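Local structure of VP24 (White spot syndrome virus, 5HLJ) at residues H33-N38 against S72-G77. The protein is a major envelope protein of the virion, probably held in the viral membrane by a transmembrane helix. Numbering follows the deposited sequence.
Sequences HFNFVN and SLLGDG
Ser72 meets the strand edge through its hydroxyl, which is engaged twice. It donates to the side-chain carbonyl of Asn35, with Ser72 OG 2.6 Å from Asn35 OD1 and standing a little out of the carbonyl plane. Ser72 OG also accepts the backbone N-H of Phe36, 3.0 Å from Phe36 N and nearly straight at 165°. Both bonds depend on a chi1 of 52°, which sets OG between the backbone N and carbonyl carbon of Ser72. The Phe36 ring lies beside this pair, and Ser72 N comes to its edge, 3.4 Å from Phe36 CD2. Two residues on, the Leu74 side chain crosses that of Asn35 at about a right angle, and its CD2 methyl sits 3.7 Å from CB of His33. The backbone of Leu74 then passes over the imidazole: its CA lies 4.0 Å from the His33 ring centroid and 26° off the normal, a CH-pi contact, while Leu73 O covers the same face and Gly75 O comes to the edge near CE1. In the mixed beta-sheet, strands 33-42 and 68-72 are not neighbours, since 48-51 runs between them. The touching parts run roughly antiparallel, and backbone-to-backbone hydrogen bonds do not link them; the Ser72 hydroxyl makes both polar links, one to a side chain and one to a backbone N-H, where the chain leaves 68-72 for the loop leading to 90-99. Further out, the Asn35 amide is held from its other end by ND2 bonding to Gln54 OE1, which helps fix the direction of OD1. His33 is similarly positioned by NE2 bonding to Asp78 O and by stacking on His79, while Phe34 points away from the loop and its ring meets that of Phe147.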
loop_
_atom_site.group_PDB
_atom_site.type_symbol
_atom_site.label_atom_id
_atom_site.label_comp_id
_atom_site.label_asym_id
_atom_site.label_seq_id
_atom_site.Cartn_x
_atom_site.Cartn_y
_atom_site.Cartn_z
ATOM N N HIS A 33 -8.204 18.617 10.570
ATOM C CA HIS A 33 -6.860 18.066 10.615
ATOM C C HIS A 33 -6.797 16.609 11.065
ATOM O O HIS A 33 -7.748 16.066 11.628
ATOM C CB HIS A 33 -5.981 18.887 11.553
ATOM C CG HIS A 33 -5.463 20.152 10.949
ATOM N ND1 HIS A 33 -5.916 21.394 11.324
ATOM C CD2 HIS A 33 -4.520 20.363 10.000
ATOM C CE1 HIS A 33 -5.270 22.321 10.636
ATOM N NE2 HIS A 33 -4.417 21.720 9.830
ATOM N N PHE A 34 -5.652 15.988 10.809
ATOM C CA PHE A 34 -5.283 14.769 11.506
ATOM C C PHE A 34 -4.316 15.178 12.584
ATOM O O PHE A 34 -3.589 16.141 12.417
ATOM C CB PHE A 34 -4.644 13.737 10.571
ATOM C CG PHE A 34 -5.631 12.914 9.823
ATOM C CD1 PHE A 34 -6.390 11.956 10.480
ATOM C CD2 PHE A 34 -5.804 13.090 8.460
ATOM C CE1 PHE A 34 -7.300 11.186 9.789
ATOM C CE2 PHE A 34 -6.719 12.325 7.764
ATOM C CZ PHE A 34 -7.470 11.376 8.427
ATOM N N ASN A 35 -4.293 14.442 13.684
ATOM C CA ASN A 35 -3.423 14.782 14.801
ATOM C C ASN A 35 -2.683 13.544 15.314
ATOM O O ASN A 35 -3.307 12.508 15.582
ATOM C CB ASN A 35 -4.256 15.428 15.917
ATOM C CG ASN A 35 -3.404 16.127 16.955
ATOM O OD1 ASN A 35 -2.325 16.639 16.652
ATOM N ND2 ASN A 35 -3.892 16.157 18.188
ATOM N N PHE A 36 -1.357 13.634 15.428
ATOM C CA PHE A 36 -0.571 12.502 15.928
ATOM C C PHE A 36 -0.942 12.141 17.363
ATOM O O PHE A 36 -1.389 12.992 18.124
ATOM C CB PHE A 36 0.924 12.796 15.879
ATOM C CG PHE A 36 1.507 12.804 14.493
ATOM C CD1 PHE A 36 1.394 11.681 13.663
ATOM C CD2 PHE A 36 2.208 13.917 14.028
ATOM C CE1 PHE A 36 1.949 11.684 12.386
ATOM C CE2 PHE A 36 2.760 13.931 12.753
ATOM C CZ PHE A 36 2.631 12.801 11.930
ATOM N N VAL A 37 -0.759 10.873 17.719
ATOM C CA VAL A 37 -0.638 10.474 19.115
ATOM C C VAL A 37 0.844 10.544 19.452
ATOM O O VAL A 37 1.678 9.999 18.723
ATOM C CB VAL A 37 -1.185 9.054 19.366
ATOM C CG1 VAL A 37 -0.819 8.578 20.767
ATOM C CG2 VAL A 37 -2.691 9.015 19.141
ATOM N N ASN A 38 1.202 11.238 20.524
ATOM C CA ASN A 38 2.625 11.402 20.844
ATOM C C ASN A 38 3.198 10.100 21.385
ATOM O O ASN A 38 2.457 9.264 21.911
ATOM C CB ASN A 38 2.835 12.543 21.840
ATOM C CG ASN A 38 2.103 12.316 23.140
ATOM O OD1 ASN A 38 0.877 12.436 23.202
ATOM N ND2 ASN A 38 2.850 11.993 24.192
ATOM N N SER A 72 2.326 17.322 14.469
ATOM C CA SER A 72 1.201 17.733 13.647
ATOM C C SER A 72 0.706 19.089 14.135
ATOM O O SER A 72 0.634 19.327 15.343
ATOM C CB SER A 72 0.085 16.692 13.684
ATOM O OG SER A 72 -0.278 16.367 15.013
ATOM N N LEU A 73 0.410 19.986 13.196
ATOM C CA LEU A 73 -0.062 21.335 13.522
ATOM C C LEU A 73 -1.565 21.421 13.327
ATOM O O LEU A 73 -2.131 20.766 12.454
ATOM C CB LEU A 73 0.646 22.409 12.672
ATOM C CG LEU A 73 2.178 22.452 12.698
ATOM C CD1 LEU A 73 2.724 23.727 12.035
ATOM C CD2 LEU A 73 2.734 22.286 14.115
ATOM N N LEU A 74 -2.214 22.221 14.165
ATOM C CA LEU A 74 -3.662 22.340 14.138
ATOM C C LEU A 74 -4.036 23.795 13.866
ATOM O O LEU A 74 -3.167 24.616 13.576
ATOM C CB LEU A 74 -4.257 21.829 15.453
ATOM C CG LEU A 74 -3.793 20.399 15.790
ATOM C CD1 LEU A 74 -4.214 19.974 17.186
ATOM C CD2 LEU A 74 -4.280 19.380 14.745
ATOM N N GLY A 75 -5.314 24.130 13.932
ATOM C CA GLY A 75 -5.684 25.522 13.706
ATOM C C GLY A 75 -5.558 26.019 12.267
ATOM O O GLY A 75 -4.644 25.615 11.525
ATOM N N ASP A 76 -6.498 26.890 11.884
ATOM C CA ASP A 76 -6.639 27.383 10.513
ATOM C C ASP A 76 -5.333 27.926 9.986
ATOM O O ASP A 76 -4.470 28.383 10.754
ATOM C CB ASP A 76 -7.696 28.490 10.434
ATOM C CG ASP A 76 -9.087 28.000 10.728
ATOM O OD1 ASP A 76 -9.258 27.206 11.679
ATOM O OD2 ASP A 76 -10.009 28.412 9.994
ATOM N N GLY A 77 -5.184 27.908 8.677
ATOM C CA GLY A 77 -3.963 28.429 8.101
ATOM C C GLY A 77 -2.911 27.362 7.919
ATOM O O GLY A 77 -2.129 27.434 6.984
#